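Local coordinates for protein Pre-mRNA-processing-splicing factor 8 (Cryptococcus neoformans var. grubii serotype A, PDB 6MX6) that probably carries out protein splicing, excising itself as an intein from the precursor of the spliceosomal protein Prp8 and joining the flanking parts, at residues L12-A15 and E19-V22; L51-T56 and L60-C65; H96-V101 and K118-T123; S163-L166 and V172-N175. All blocks are in the same frame, centred on the assembly; numbering follows the deposited sequence.

Contact 1: residues L12-A15 and E19-V22; sequences LLRA and EVLV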
loop_
_atom_site.group_PDB
_atom_site.type_symbol
_atom_site.label_atom_id
_atom_site.label_comp_id
_atom_site.label_asym_id
_atom_site.label_seq_id
_atom_site.Cartn_x
_atom_site.Cartn_y
_atom_site.Cartn_z
ATOM N N LEU A 12 5.206 6.856 5.634
ATOM C CA LEU A 12 3.854 6.722 6.149
ATOM C C LEU A 12 3.513 7.915 7.028
ATOM O O LEU A 12 4.382 8.709 7.395
ATOM C CB LEU A 12 3.716 5.423 6.948
ATOM C CG LEU A 12 4.298 4.194 6.248
ATOM C CD1 LEU A 12 4.243 2.970 7.142
ATOM C CD2 LEU A 12 3.546 3.944 4.942
ATOM N N LEU A 13 2.235 8.014 7.395
ATOM C CA LEU A 13 1.732 9.101 8.235
ATOM C C LEU A 13 1.436 8.576 9.635
ATOM O O LEU A 13 0.678 7.613 9.793
ATOM C CB LEU A 13 0.471 9.723 7.632
ATOM C CG LEU A 13 0.678 10.513 6.340
ATOM C CD1 LEU A 13 -0.639 11.041 5.804
ATOM C CD2 LEU A 13 1.667 11.639 6.556
ATOM N N ARG A 14 2.031 9.211 10.643
ATOM C CA ARG A 14 1.612 8.976 12.017
ATOM C C ARG A 14 0.212 9.539 12.245
ATOM O O ARG A 14 -0.290 10.364 11.476
ATOM C CB ARG A 14 2.581 9.628 13.002
ATOM C CG ARG A 14 3.960 9.003 13.077
ATOM C CD ARG A 14 4.744 9.604 14.234
ATOM N NE ARG A 14 6.120 9.122 14.283
ATOM C CZ ARG A 14 6.483 7.958 14.809
ATOM N NH1 ARG A 14 5.571 7.147 15.329
ATOM N NH2 ARG A 14 7.758 7.604 14.810
ATOM N N ALA A 15 -0.416 9.100 13.339
ATOM C CA ALA A 15 -1.763 9.571 13.649
ATOM C C ALA A 15 -1.823 11.083 13.827
ATOM O O ALA A 15 -2.894 11.673 13.651
ATOM C CB ALA A 15 -2.294 8.880 14.907
ATOM N N GLU A 19 5.415 12.484 9.456
ATOM C CA GLU A 19 5.839 11.335 8.664
ATOM C C GLU A 19 6.710 10.394 9.488
ATOM O O GLU A 19 7.436 10.817 10.386
ATOM C CB GLU A 19 6.605 11.783 7.418
ATOM C CG GLU A 19 5.780 12.599 6.454
ATOM C CD GLU A 19 6.427 12.741 5.082
ATOM O OE1 GLU A 19 7.443 12.059 4.815
ATOM O OE2 GLU A 19 5.916 13.543 4.270
ATOM N N VAL A 20 6.646 9.108 9.154
ATOM C CA VAL A 20 7.522 8.089 9.733
ATOM C C VAL A 20 7.877 7.095 8.635
ATOM O O VAL A 20 7.021 6.718 7.830
ATOM C CB VAL A 20 6.873 7.376 10.944
ATOM C CG1 VAL A 20 5.529 6.765 10.576
ATOM C CG2 VAL A 20 7.802 6.302 11.506
ATOM N N LEU A 21 9.143 6.694 8.574
ATOM C CA LEU A 21 9.526 5.664 7.616
ATOM C C LEU A 21 9.031 4.310 8.110
ATOM O O LEU A 21 8.951 4.062 9.315
ATOM C CB LEU A 21 11.040 5.642 7.411
ATOM C CG LEU A 21 11.671 6.916 6.833
ATOM C CD1 LEU A 21 13.180 6.737 6.673
ATOM C CD2 LEU A 21 11.033 7.310 5.509
ATOM N N VAL A 22 8.672 3.439 7.165
ATOM C CA VAL A 22 8.022 2.183 7.529
ATOM C C VAL A 22 8.903 1.375 8.477
ATOM O O VAL A 22 8.404 0.718 9.399
ATOM C CB VAL A 22 7.650 1.375 6.266
ATOM C CG1 VAL A 22 8.893 1.030 5.439
ATOM C CG2 VAL A 22 6.909 0.107 6.652
#

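Contact 2: residues L51-T56 and L60-C65; sequences LYRIKT and LEDLVC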
loop_
_atom_site.group_PDB
_atom_site.type_symbol
_atom_site.label_atom_id
_atom_site.label_comp_id
_atom_site.label_asym_id
_atom_site.label_seq_id
_atom_site.Cartn_x
_atom_site.Cartn_y
_atom_site.Cartn_z
ATOM N N LEU A 51 11.382 -7.453 -4.582
ATOM C CA LEU A 51 10.060 -6.872 -4.405
ATOM C C LEU A 51 9.432 -6.558 -5.759
ATOM O O LEU A 51 10.079 -6.611 -6.805
ATOM C CB LEU A 51 10.150 -5.605 -3.551
ATOM C CG LEU A 51 10.838 -5.802 -2.197
ATOM C CD1 LEU A 51 10.909 -4.473 -1.433
ATOM C CD2 LEU A 51 10.073 -6.840 -1.401
ATOM N N TYR A 52 8.154 -6.208 -5.724
ATOM C CA TYR A 52 7.442 -5.741 -6.901
ATOM C C TYR A 52 7.351 -4.228 -6.849
ATOM O O TYR A 52 7.016 -3.666 -5.803
ATOM C CB TYR A 52 6.038 -6.336 -6.970
ATOM C CG TYR A 52 6.070 -7.744 -7.479
ATOM C CD1 TYR A 52 6.327 -8.806 -6.623
ATOM C CD2 TYR A 52 5.894 -8.006 -8.819
ATOM C CE1 TYR A 52 6.380 -10.104 -7.099
ATOM C CE2 TYR A 52 5.943 -9.293 -9.308
ATOM C CZ TYR A 52 6.181 -10.337 -8.446
ATOM O OH TYR A 52 6.227 -11.608 -8.954
ATOM N N ARG A 53 7.648 -3.584 -7.977
ATOM C CA ARG A 53 7.517 -2.139 -8.128
ATOM C C ARG A 53 6.245 -1.842 -8.911
ATOM O O ARG A 53 6.070 -2.337 -10.033
ATOM C CB ARG A 53 8.738 -1.552 -8.844
ATOM C CG ARG A 53 8.642 -0.035 -9.076
ATOM C CD ARG A 53 9.911 0.538 -9.685
ATOM N NE ARG A 53 11.043 0.294 -8.798
ATOM C CZ ARG A 53 11.416 1.113 -7.822
ATOM N NH1 ARG A 53 10.776 2.264 -7.633
ATOM N NH2 ARG A 53 12.444 0.787 -7.039
ATOM N N ILE A 54 5.366 -1.036 -8.321
ATOM C CA ILE A 54 4.122 -0.597 -8.938
ATOM C C ILE A 54 4.274 0.872 -9.287
ATOM O O ILE A 54 4.550 1.705 -8.407
ATOM C CB ILE A 54 2.918 -0.818 -8.009
ATOM C CG1 ILE A 54 2.819 -2.293 -7.638
ATOM C CG2 ILE A 54 1.629 -0.343 -8.694
ATOM C CD1 ILE A 54 1.866 -2.582 -6.482
ATOM N N LYS A 55 4.103 1.188 -10.573
ATOM C CA LYS A 55 4.135 2.555 -11.079
ATOM C C LYS A 55 2.762 2.941 -11.605
ATOM O O LYS A 55 2.120 2.160 -12.323
ATOM C CB LYS A 55 5.149 2.715 -12.218
ATOM C CG LYS A 55 6.606 2.465 -11.851
ATOM C CD LYS A 55 7.482 2.669 -13.078
ATOM C CE LYS A 55 8.856 3.206 -12.718
ATOM N NZ LYS A 55 8.780 4.519 -12.037
ATOM N N THR A 56 2.353 4.171 -11.292
ATOM C CA THR A 56 1.080 4.716 -11.735
ATOM C C THR A 56 1.290 5.664 -12.911
ATOM O O THR A 56 2.383 6.187 -13.132
ATOM C CB THR A 56 0.374 5.448 -10.586
ATOM O OG1 THR A 56 1.257 6.421 -10.010
ATOM C CG2 THR A 56 -0.058 4.445 -9.497
ATOM N N LEU A 60 2.883 10.092 -8.874
ATOM C CA LEU A 60 3.035 9.762 -7.464
ATOM C C LEU A 60 4.191 8.783 -7.326
ATOM O O LEU A 60 4.539 8.080 -8.275
ATOM C CB LEU A 60 1.757 9.139 -6.884
ATOM C CG LEU A 60 0.549 10.019 -6.535
ATOM C CD1 LEU A 60 0.959 11.272 -5.778
ATOM C CD2 LEU A 60 -0.237 10.380 -7.779
ATOM N N GLU A 61 4.772 8.732 -6.127
ATOM C CA GLU A 61 5.896 7.835 -5.872
ATOM C C GLU A 61 5.507 6.383 -6.111
ATOM O O GLU A 61 4.397 5.962 -5.779
ATOM C CB GLU A 61 6.387 8.000 -4.429
ATOM C CG GLU A 61 7.264 9.230 -4.219
ATOM C CD GLU A 61 7.945 9.245 -2.859
ATOM O OE1 GLU A 61 7.745 8.292 -2.076
ATOM O OE2 GLU A 61 8.678 10.216 -2.578
ATOM N N ASP A 62 6.430 5.615 -6.693
ATOM C CA ASP A 62 6.197 4.186 -6.880
ATOM C C ASP A 62 5.918 3.514 -5.539
ATOM O O ASP A 62 6.487 3.879 -4.510
ATOM C CB ASP A 62 7.415 3.496 -7.502
ATOM C CG ASP A 62 7.813 4.064 -8.853
ATOM O OD1 ASP A 62 7.041 4.849 -9.450
ATOM O OD2 ASP A 62 8.919 3.706 -9.319
ATOM N N LEU A 63 5.065 2.493 -5.563
ATOM C CA LEU A 63 4.847 1.641 -4.396
ATOM C C LEU A 63 5.645 0.358 -4.583
ATOM O O LEU A 63 5.469 -0.333 -5.587
ATOM C CB LEU A 63 3.362 1.322 -4.220
ATOM C CG LEU A 63 3.014 0.414 -3.040
ATOM C CD1 LEU A 63 3.378 1.116 -1.719
ATOM C CD2 LEU A 63 1.543 0.029 -3.082
ATOM N N VAL A 64 6.517 0.025 -3.632
ATOM C CA VAL A 64 7.376 -1.150 -3.780
ATOM C C VAL A 64 7.099 -2.081 -2.607
ATOM O O VAL A 64 7.208 -1.664 -1.451
ATOM C CB VAL A 64 8.866 -0.777 -3.853
ATOM C CG1 VAL A 64 9.702 -2.010 -4.097
ATOM C CG2 VAL A 64 9.114 0.254 -4.962
ATOM N N CYS A 65 6.732 -3.328 -2.899
ATOM C CA CYS A 65 6.205 -4.185 -1.842
ATOM C C CYS A 65 6.377 -5.667 -2.164
ATOM O O CYS A 65 6.691 -6.054 -3.287
ATOM C CB CYS A 65 4.745 -3.841 -1.578
ATOM S SG CYS A 65 3.691 -4.139 -3.007
HETATM O O HOH W 1 4.516 5.807 -9.916
#

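Contact 3: residues H96-V101 and K118-T123; sequences HERVDV and KLFRST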
loop_
_atom_site.group_PDB
_atom_site.type_symbol
_atom_site.label_atom_id
_atom_site.label_comp_id
_atom_site.label_asym_id
_atom_site.label_seq_id
_atom_site.Cartn_x
_atom_site.Cartn_y
_atom_site.Cartn_z
ATOM N N HIS A 96 -17.444 2.007 -8.401
ATOM C CA HIS A 96 -16.410 1.051 -8.032
ATOM C C HIS A 96 -16.726 0.433 -6.676
ATOM O O HIS A 96 -17.291 1.093 -5.800
ATOM C CB HIS A 96 -15.034 1.730 -7.972
ATOM C CG HIS A 96 -14.552 2.249 -9.291
ATOM N ND1 HIS A 96 -15.102 3.354 -9.903
ATOM C CD2 HIS A 96 -13.558 1.825 -10.108
ATOM C CE1 HIS A 96 -14.481 3.580 -11.047
ATOM N NE2 HIS A 96 -13.538 2.666 -11.194
ATOM N N GLU A 97 -16.347 -0.832 -6.508
ATOM C CA GLU A 97 -16.457 -1.541 -5.242
ATOM C C GLU A 97 -15.069 -1.749 -4.646
ATOM O O GLU A 97 -14.081 -1.903 -5.370
ATOM C CB GLU A 97 -17.152 -2.899 -5.423
ATOM C CG GLU A 97 -16.187 -4.075 -5.551
ATOM C CD GLU A 97 -16.810 -5.313 -6.167
ATOM O OE1 GLU A 97 -16.806 -5.426 -7.413
ATOM O OE2 GLU A 97 -17.280 -6.183 -5.405
ATOM N N ARG A 98 -15.002 -1.744 -3.317
ATOM C CA ARG A 98 -13.740 -1.973 -2.625
ATOM C C ARG A 98 -13.348 -3.441 -2.734
ATOM O O ARG A 98 -14.184 -4.324 -2.523
ATOM C CB ARG A 98 -13.866 -1.569 -1.157
ATOM C CG ARG A 98 -13.656 -0.088 -0.900
ATOM C CD ARG A 98 -12.176 0.262 -0.845
ATOM N NE ARG A 98 -11.531 -0.292 0.342
ATOM C CZ ARG A 98 -10.785 -1.390 0.332
ATOM N NH1 ARG A 98 -10.584 -2.037 -0.807
ATOM N NH2 ARG A 98 -10.238 -1.838 1.455
ATOM N N VAL A 99 -12.085 -3.708 -3.086
ATOM C CA VAL A 99 -11.565 -5.077 -3.165
ATOM C C VAL A 99 -10.131 -5.101 -2.651
ATOM O O VAL A 99 -9.342 -4.196 -2.940
ATOM C CB VAL A 99 -11.611 -5.654 -4.601
ATOM C CG1 VAL A 99 -11.220 -7.132 -4.598
ATOM C CG2 VAL A 99 -12.985 -5.500 -5.228
ATOM N N ASP A 100 -9.780 -6.150 -1.915
ATOM C CA ASP A 100 -8.400 -6.395 -1.516
ATOM C C ASP A 100 -7.851 -7.539 -2.359
ATOM O O ASP A 100 -8.520 -8.563 -2.529
ATOM C CB ASP A 100 -8.304 -6.728 -0.025
ATOM C CG ASP A 100 -8.770 -5.583 0.858
ATOM O OD1 ASP A 100 -8.789 -4.420 0.389
ATOM O OD2 ASP A 100 -9.127 -5.846 2.025
ATOM N N VAL A 101 -6.644 -7.369 -2.891
ATOM C CA VAL A 101 -6.044 -8.405 -3.728
ATOM C C VAL A 101 -4.542 -8.442 -3.485
ATOM O O VAL A 101 -3.893 -7.397 -3.405
ATOM C CB VAL A 101 -6.367 -8.186 -5.221
ATOM C CG1 VAL A 101 -5.916 -6.813 -5.668
ATOM C CG2 VAL A 101 -5.739 -9.276 -6.075
ATOM N N LYS A 118 -8.103 -0.041 -9.445
ATOM C CA LYS A 118 -7.415 1.217 -9.222
ATOM C C LYS A 118 -6.967 1.317 -7.773
ATOM O O LYS A 118 -7.698 0.921 -6.864
ATOM C CB LYS A 118 -8.321 2.400 -9.586
ATOM C CG LYS A 118 -8.617 2.470 -11.080
ATOM C CD LYS A 118 -10.049 2.867 -11.353
ATOM C CE LYS A 118 -10.303 3.005 -12.845
ATOM N NZ LYS A 118 -10.032 1.728 -13.557
ATOM N N LEU A 119 -5.755 1.830 -7.568
ATOM C CA LEU A 119 -5.361 2.298 -6.251
ATOM C C LEU A 119 -6.118 3.589 -5.930
ATOM O O LEU A 119 -6.756 4.189 -6.796
ATOM C CB LEU A 119 -3.852 2.517 -6.192
ATOM C CG LEU A 119 -2.996 1.266 -6.412
ATOM C CD1 LEU A 119 -1.521 1.642 -6.595
ATOM C CD2 LEU A 119 -3.157 0.321 -5.232
ATOM N N PHE A 120 -6.063 4.021 -4.670
ATOM C CA PHE A 120 -6.796 5.236 -4.340
ATOM C C PHE A 120 -6.195 5.927 -3.127
ATOM O O PHE A 120 -5.481 5.326 -2.320
ATOM C CB PHE A 120 -8.283 4.955 -4.102
ATOM C CG PHE A 120 -8.565 4.065 -2.932
ATOM C CD1 PHE A 120 -8.462 2.691 -3.049
ATOM C CD2 PHE A 120 -8.964 4.601 -1.717
ATOM C CE1 PHE A 120 -8.743 1.866 -1.972
ATOM C CE2 PHE A 120 -9.243 3.782 -0.634
ATOM C CZ PHE A 120 -9.132 2.413 -0.763
ATOM N N ARG A 121 -6.508 7.213 -3.020
ATOM C CA ARG A 121 -6.139 8.053 -1.900
ATOM C C ARG A 121 -7.397 8.416 -1.125
ATOM O O ARG A 121 -8.509 8.377 -1.656
ATOM C CB ARG A 121 -5.420 9.319 -2.371
ATOM C CG ARG A 121 -4.375 9.087 -3.453
ATOM C CD ARG A 121 -4.050 10.384 -4.195
ATOM N NE ARG A 121 -3.253 11.281 -3.367
ATOM C CZ ARG A 121 -2.776 12.455 -3.772
ATOM N NH1 ARG A 121 -3.010 12.878 -5.005
ATOM N NH2 ARG A 121 -2.062 13.203 -2.942
ATOM N N SER A 122 -7.219 8.769 0.143
ATOM C CA SER A 122 -8.362 9.075 0.990
ATOM C C SER A 122 -8.878 10.478 0.688
ATOM O O SER A 122 -8.128 11.457 0.767
ATOM C CB SER A 122 -7.988 8.959 2.465
ATOM O OG SER A 122 -7.239 10.086 2.877
ATOM N N THR A 123 -10.159 10.571 0.345
ATOM C CA THR A 123 -10.763 11.868 0.070
ATOM C C THR A 123 -10.691 12.753 1.308
ATOM O O THR A 123 -11.042 12.326 2.413
ATOM C CB THR A 123 -12.211 11.691 -0.377
ATOM O OG1 THR A 123 -12.323 10.500 -1.168
ATOM C CG2 THR A 123 -12.657 12.890 -1.207
#

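Contact 4: residues S163-L166 and V172-N175; sequences SLYL and VLHN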
loop_
_atom_site.group_PDB
_atom_site.type_symbol
_atom_site.label_atom_id
_atom_site.label_comp_id
_atom_site.label_asym_id
_atom_site.label_seq_id
_atom_site.Cartn_x
_atom_site.Cartn_y
_atom_site.Cartn_z
ATOM N N SER A 163 -7.532 -2.394 9.043
ATOM C CA SER A 163 -6.221 -2.771 8.520
ATOM C C SER A 163 -5.712 -1.810 7.446
ATOM O O SER A 163 -4.816 -2.163 6.676
ATOM C CB SER A 163 -6.218 -4.209 7.982
ATOM O OG SER A 163 -6.430 -5.153 9.019
ATOM N N LEU A 164 -6.250 -0.594 7.390
ATOM C CA LEU A 164 -5.854 0.405 6.408
ATOM C C LEU A 164 -5.116 1.559 7.083
ATOM O O LEU A 164 -5.442 1.949 8.207
ATOM C CB LEU A 164 -7.075 0.936 5.658
ATOM C CG LEU A 164 -7.975 -0.110 5.010
ATOM C CD1 LEU A 164 -9.102 0.567 4.260
ATOM C CD2 LEU A 164 -7.169 -1.009 4.081
ATOM N N TYR A 165 -4.123 2.101 6.386
ATOM C CA TYR A 165 -3.338 3.226 6.877
ATOM C C TYR A 165 -2.869 4.020 5.667
ATOM O O TYR A 165 -3.088 3.621 4.521
ATOM C CB TYR A 165 -2.160 2.765 7.747
ATOM C CG TYR A 165 -1.203 1.834 7.027
ATOM C CD1 TYR A 165 -1.539 0.509 6.784
ATOM C CD2 TYR A 165 0.036 2.288 6.588
ATOM C CE1 TYR A 165 -0.675 -0.332 6.116
ATOM C CE2 TYR A 165 0.908 1.450 5.930
ATOM C CZ TYR A 165 0.549 0.148 5.692
ATOM O OH TYR A 165 1.418 -0.690 5.028
ATOM N N LEU A 166 -2.225 5.154 5.919
ATOM C CA LEU A 166 -1.941 6.114 4.860
ATOM C C LEU A 166 -0.450 6.255 4.600
ATOM O O LEU A 166 0.343 6.408 5.539
ATOM C CB LEU A 166 -2.529 7.482 5.200
ATOM C CG LEU A 166 -4.055 7.561 5.174
ATOM C CD1 LEU A 166 -4.500 9.009 5.337
ATOM C CD2 LEU A 166 -4.634 6.941 3.907
ATOM N N VAL A 172 -3.865 4.915 0.108
ATOM C CA VAL A 172 -4.405 4.013 1.114
ATOM C C VAL A 172 -3.731 2.653 0.971
ATOM O O VAL A 172 -3.773 2.033 -0.097
ATOM C CB VAL A 172 -5.931 3.889 1.000
ATOM C CG1 VAL A 172 -6.449 2.827 1.977
ATOM C CG2 VAL A 172 -6.594 5.249 1.275
ATOM N N LEU A 173 -3.133 2.183 2.062
ATOM C CA LEU A 173 -2.371 0.946 2.121
ATOM C C LEU A 173 -3.043 -0.017 3.091
ATOM O O LEU A 173 -3.707 0.403 4.044
ATOM C CB LEU A 173 -0.936 1.224 2.584
ATOM C CG LEU A 173 -0.095 2.108 1.660
ATOM C CD1 LEU A 173 1.179 2.555 2.370
ATOM C CD2 LEU A 173 0.199 1.375 0.341
ATOM N N HIS A 174 -2.845 -1.310 2.844
ATOM C CA HIS A 174 -3.364 -2.401 3.657
ATOM C C HIS A 174 -2.217 -3.136 4.343
ATOM O O HIS A 174 -1.096 -3.164 3.831
ATOM C CB HIS A 174 -4.149 -3.385 2.781
ATOM C CG HIS A 174 -4.922 -4.412 3.549
ATOM N ND1 HIS A 174 -4.320 -5.463 4.207
ATOM C CD2 HIS A 174 -6.255 -4.567 3.733
ATOM C CE1 HIS A 174 -5.248 -6.211 4.778
ATOM N NE2 HIS A 174 -6.430 -5.687 4.508
ATOM N N ASN A 175 -2.504 -3.721 5.514
ATOM C CA ASN A 175 -1.597 -4.669 6.180
ATOM C C ASN A 175 -0.771 -5.497 5.205
ATOM O O ASN A 175 -1.313 -6.357 4.508
ATOM C CB ASN A 175 -2.378 -5.643 7.070
ATOM C CG ASN A 175 -2.860 -5.010 8.339
ATOM O OD1 ASN A 175 -2.995 -3.793 8.420
ATOM N ND2 ASN A 175 -3.123 -5.830 9.348
#

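Contact 1: residues L12-A15 and E19-V22
Leu12 and Val20 face each other as an antiparallel hydrogen-bonded pair, and together with Arg14 they account for most of the 348 Å² buried between 12-15 and 19-22. Two backbone bonds fix the register: Leu12 N gives its proton to Val20 O at 2.9 Å (165° at the hydrogen), and Val20 N returns the bond to Leu12 O at 2.9 Å. The same Leu12 O also takes a CA-H...O contact from Glu19 CA at 3.3 Å. Beyond the backbone, the two touch only loosely, CB of Leu12 near CG1 of Val20, and their other branches go to different partners. On Leu12 it is CD1 that reaches Val22, just past the end of strand 19-21, 3.9 Å from Val22 CB, while the residue also packs on Phe157 and Tyr165. Val20 is occupied by Arg14, whose chain crosses it at about a right angle. With CG anti to the carbonyl carbon (chi1 -69°) and the chain extended from there to NE, Arg14 lays its stem against the valine, CG resting 3.7 Å from Val20 CG1. The guanidinium then follows, one face covered near its rim by Val20 CG2, which lies 3.6 Å from Arg14 NH2. Next along the hairpin, Leu13 and Glu19 form the non-hydrogen-bonded pair, with Leu13 CD2 4.2 Å from Glu19 CG; the glutamate carboxylate turns to Arg11 in a salt bridge. Polar bonding across this hairpin is thus confined to the main chain. Arg14 NH1 has a separate long, weak ion pair with Asp29; because apolar valine carbons meet the arginine, its hold on Val20 is van der Waals in character.

Contact 2: residues L51-T56 and L60-C65
The Arg53 guanidinium has Val64 CG2 over one face, 3.6 Å above the plane and toward the rim, and the Asp62 carboxylate at its edge. Cys65 O lies near the plane of the Tyr52 ring, off its edge, where CB rather than the ring makes the approach. Arg53 NH1 bonds Asp62 OD2 at 2.9 Å, the acceptor lying almost in the guanidinium plane, yet the two planes are turned 70° apart, so this is a single-point grip by one nitrogen. OD2 spends its anti lone pair on the arginine and its syn lone pair on Lys55 NZ, 2.8 Å away; a second bond from NZ to OD1 is weak. Two cations on one oxygen would be expected to favour the charged form of the carboxylate. Arg53 reaches it with CG anti to the backbone N (chi1 178°) and a bend at chi3, and its NH2 has Glu148 as a further salt-bridge partner. OD1 accepts from water 1 at 2.7 Å, and that water also takes the proton of Thr56 N and donates to Leu60 O, bridging the strands where they spread toward the turn. On the other face, Ile54 CD1 lies 4.3 Å from Leu63 CD2 and 4.2 Å from Cys65 SG. Backbone bonds in both directions tie Tyr52 to Cys65 and Ile54 to Leu63, Ile54 N reaching Leu63 O at 2.8 Å. The axes of the short strands run 4.7 Å apart at 162°, as in an antiparallel hairpin; with 63-65 outermost, it forms one margin of the six-stranded sheet, consistent with the Hint fold of inteins.

Contact 3: residues H96-V101 and K118-T123
Between 96-101 and 118-123 no backbone pairing exists, the closest CA atoms, those of His96 and Lys118, standing 9.1 Å apart, so two side-chain meetings carry the whole contact and its modest 148 Å². In the first, the imidazole of His96 and the lysine stem cross at about a right angle: His96 NE2 lies 3.5 Å from Lys118 CD and 3.6 Å from Lys118 CE. The approach to the ring is oblique. Lys118 NZ goes instead to Glu76 in a salt bridge, leaving the methylenes to touch the histidine. In the second, Arg98 CD comes to 3.7 Å from Phe120 CZ and Arg98 NE to 3.8 Å from the same atom. Phe120 CZ lies over one face of the guanidinium, but the planes are inclined by 41°, so this is no parallel stack. Bends at chi2 (-81°) and chi3 fold the arginine back along its own strand, where NH1 and NH2 grip one oxygen of Asp100 end-on, NH2 at 3.1 Å and NH1 at 3.2 Å from Asp100 OD1. Both bonds lie within 1° of the guanidinium plane, so the aspartate, with Met73 O, helps fix the rotation of the group. Ser72 also bonds that oxygen, and Met73 O takes a proton from Arg98 NH1. Strand 70-76 explains the wide spacing: it lies between the segments, pairs antiparallel with both 96-102 and 117-120, and supplies Tyr74, edge-to-face with Phe120. Strand 139-147 flanks 117-120 on its other side and brings Leu139 against His96, Lys118 and Phe120, while helices 103-108 and 111-114 make the chain's connection between the two strands.

Contact 4: residues S163-L166 and V172-N175
Tyr165 and Leu173 exchange the two central backbone bonds, Leu173 N to Tyr165 O at 2.8 Å and Tyr165 N to Leu173 O at 2.9 Å. A third, Asn175 N to Ser163 O at 3.0 Å, extends the pairing to the last modelled residue. There Asn175 OD1 also sits 3.0 Å from Ser163 O, two acceptors that do not bond; the amide's ND2 bonds Val159 O, which supports this orientation of the group. Within 172-175, His174 ND1 donates to Asn175 O at 3.2 Å, the acceptor 1° from the ring plane, so the imidazole's rotation is tied to the chain end. This His-Asn pair matches the penultimate histidine and terminal asparagine with which inteins close; in relatives the asparagine cyclises to release the downstream segment, and the same probably holds here. The element carrying it is a short, strongly twisted antiparallel hairpin, its strand directions 137° apart. On one face Tyr165, with chi1 at 59° placing CG between the backbone N and the carbonyl carbon, lays its ring over the neighbouring strand: Leu173 CB approaches that ring's face in a CH-pi contact, 3.8 Å from the centroid, while Asn175 N lies at the ring's edge. On the opposite face Ser163 CB lies over the face of the His174 imidazole in a CH-pi contact, 4.0 Å from its centroid, and Leu164 CD2 comes obliquely to His174 CD2 at 3.7 Å. Farther along that face, Val172 splits its branches, CG1 turned to Leu164 and CG2 to Leu166, with Pro34 packing on both Leu164 and Val172.

The contacts follow one another along the chain, contact 1 first and contact 4 last, but in space contact 4 is the common neighbour. Its centre lies about 12, 15 and 11 Å from those of contacts 1, 2 and 3, and it touches each: Leu13 N probably bonds Leu166 O (3.1 Å), Phe120 O probably bonds Val172 N (2.9 Å), and Leu63 CD1 packs on Leu173 CD2 (3.8 Å). Contacts 2 and 3 share the six-stranded sheet and meet through Leu119, whereas contact 1 stays about 7 Å from both at the nearest atoms. The C-terminal hairpin is therefore embedded among the earlier strands, and with it the late chain end, consistent with the Hint fold of inteins.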